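Long-range contact in N6 adenine specific DNA methylase (Encephalitozoon cuniculi, PDB 3Q87), which probably acts as the catalytic subunit of an S-adenosylmethionine-dependent protein methyltransferase that, in complex with Trm112, methylates the translation termination factor eRF1: residues Lys25-Leu30 with Val79-Phe84. Sequence-based numbering, arbitrary orientation.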
# COMPACT_ATOMS: atom_id res chain seq x y z
N LYS B 25 -2.39 -10.53 -7.50
CA LYS B 25 -3.16 -9.69 -6.59
C LYS B 25 -2.62 -8.27 -6.56
O LYS B 25 -1.52 -8.00 -7.04
CB LYS B 25 -3.16 -10.29 -5.19
CG LYS B 25 -3.70 -11.72 -5.13
CD LYS B 25 -5.16 -11.77 -5.53
CE LYS B 25 -5.71 -13.18 -5.49
NZ LYS B 25 -5.33 -13.92 -6.73
N ILE B 26 -3.41 -7.36 -6.00
CA ILE B 26 -2.88 -6.07 -5.59
C ILE B 26 -2.63 -6.19 -4.09
O ILE B 26 -3.54 -6.42 -3.32
CB ILE B 26 -3.85 -4.90 -5.88
CG1 ILE B 26 -4.06 -4.74 -7.39
CG2 ILE B 26 -3.29 -3.58 -5.32
CD1 ILE B 26 -5.11 -3.65 -7.73
N VAL B 27 -1.36 -6.09 -3.69
CA VAL B 27 -0.98 -6.39 -2.31
C VAL B 27 -0.39 -5.17 -1.65
O VAL B 27 0.44 -4.46 -2.24
CB VAL B 27 0.08 -7.52 -2.24
CG1 VAL B 27 0.44 -7.84 -0.78
CG2 VAL B 27 -0.42 -8.76 -2.95
N LEU B 28 -0.84 -4.90 -0.44
CA LEU B 28 -0.29 -3.81 0.33
C LEU B 28 0.71 -4.40 1.31
O LEU B 28 0.32 -5.18 2.19
CB LEU B 28 -1.40 -3.10 1.10
CG LEU B 28 -0.97 -1.83 1.86
CD1 LEU B 28 -0.77 -0.66 0.90
CD2 LEU B 28 -2.01 -1.47 2.92
N ASP B 29 1.99 -4.07 1.13
CA ASP B 29 3.03 -4.44 2.09
C ASP B 29 3.10 -3.32 3.13
O ASP B 29 3.76 -2.30 2.92
CB ASP B 29 4.39 -4.60 1.39
CG ASP B 29 5.54 -4.89 2.36
OD1 ASP B 29 5.28 -5.19 3.55
OD2 ASP B 29 6.72 -4.82 1.92
N LEU B 30 2.39 -3.51 4.23
CA LEU B 30 2.27 -2.49 5.26
C LEU B 30 3.46 -2.59 6.22
O LEU B 30 3.76 -3.68 6.70
CB LEU B 30 0.96 -2.74 6.01
CG LEU B 30 0.48 -1.75 7.07
CD1 LEU B 30 0.29 -0.39 6.45
CD2 LEU B 30 -0.83 -2.24 7.68
N VAL B 79 -7.56 -2.82 -2.76
CA VAL B 79 -6.51 -3.76 -2.37
C VAL B 79 -7.07 -5.15 -2.13
O VAL B 79 -8.09 -5.30 -1.44
CB VAL B 79 -5.78 -3.27 -1.11
CG1 VAL B 79 -4.75 -4.31 -0.60
CG2 VAL B 79 -5.12 -1.93 -1.38
N ASP B 80 -6.42 -6.16 -2.69
CA ASP B 80 -6.81 -7.56 -2.43
C ASP B 80 -6.28 -8.12 -1.11
O ASP B 80 -7.00 -8.78 -0.37
CB ASP B 80 -6.31 -8.47 -3.54
CG ASP B 80 -6.90 -8.14 -4.89
OD1 ASP B 80 -8.15 -8.11 -5.02
OD2 ASP B 80 -6.10 -7.92 -5.82
N VAL B 81 -5.00 -7.89 -0.84
CA VAL B 81 -4.33 -8.48 0.32
C VAL B 81 -3.47 -7.45 1.04
O VAL B 81 -2.80 -6.61 0.40
CB VAL B 81 -3.38 -9.63 -0.12
CG1 VAL B 81 -2.57 -10.19 1.07
CG2 VAL B 81 -4.16 -10.73 -0.82
N VAL B 82 -3.46 -7.54 2.36
CA VAL B 82 -2.56 -6.76 3.19
C VAL B 82 -1.60 -7.71 3.94
O VAL B 82 -2.04 -8.69 4.54
CB VAL B 82 -3.35 -5.92 4.22
CG1 VAL B 82 -2.39 -5.27 5.22
CG2 VAL B 82 -4.20 -4.85 3.51
N VAL B 83 -0.31 -7.41 3.89
CA VAL B 83 0.69 -8.16 4.64
C VAL B 83 1.34 -7.20 5.62
O VAL B 83 1.73 -6.09 5.25
CB VAL B 83 1.80 -8.69 3.70
CG1 VAL B 83 2.85 -9.44 4.51
CG2 VAL B 83 1.20 -9.58 2.60
N PHE B 84 1.48 -7.62 6.87
CA PHE B 84 1.93 -6.71 7.93
C PHE B 84 2.78 -7.42 8.98
O PHE B 84 2.26 -8.20 9.77
CB PHE B 84 0.71 -6.08 8.60
CG PHE B 84 1.03 -4.91 9.49
CD1 PHE B 84 2.22 -4.23 9.38
CD2 PHE B 84 0.09 -4.47 10.43
CE1 PHE B 84 2.49 -3.14 10.19
CE2 PHE B 84 0.35 -3.37 11.23
CZ PHE B 84 1.55 -2.71 11.12
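Ile26 and Asp80 open the pairing of two parallel strands, and they do so with a side chain standing in for backbone. The amide N of Ile26 points almost straight (174°) at Asp80 OD2, 2.8 Å away, and meets the anti lone pair of that oxygen. Asp80 can reach it because its CG lies beside its own backbone N (chi1 -62°), folding the carboxylate back across the start of the neighbouring strand. Ile26 O in turn takes two amides, Val81 N at 3.2 Å and Asp80 N on a more bent path, so both backbone polar atoms of Ile26 are gripped. From there the regular parallel pattern runs on: Leu28 N gives to Val81 O (2.7 Å), Leu28 O receives Val83 N, and Leu30 N reaches Val83 O. On one face of the sheet Val27 CG1 meets Val83 CG2 at 3.9 Å. On the other, Leu28 CD2 lies alongside Val82 CG2, and Leu30 CD2 sits over the Phe84 ring in a CH-pi contact, 3.7 Å from the centroid and 14° off the normal. Phe110 of helix 105-113 meets that ring edge-to-face and also packs on Leu30 and Val82. Strand 46-51 flanks 26-30 and strand 118-124 flanks 81-84, while Thr32 and Thr38 hold Asp29 OD2. The two strands are thus central in the sheet of a Rossmann-like methyltransferase, side by side where the strand order 3-2-1-4-5-7-6 reverses, as in class I methyltransferases, and their C-terminal ends lead to the cofactor: Phe84 lies about 4 Å from bound S-adenosylmethionine by its side chain, next to the cofactor-binding Asn85.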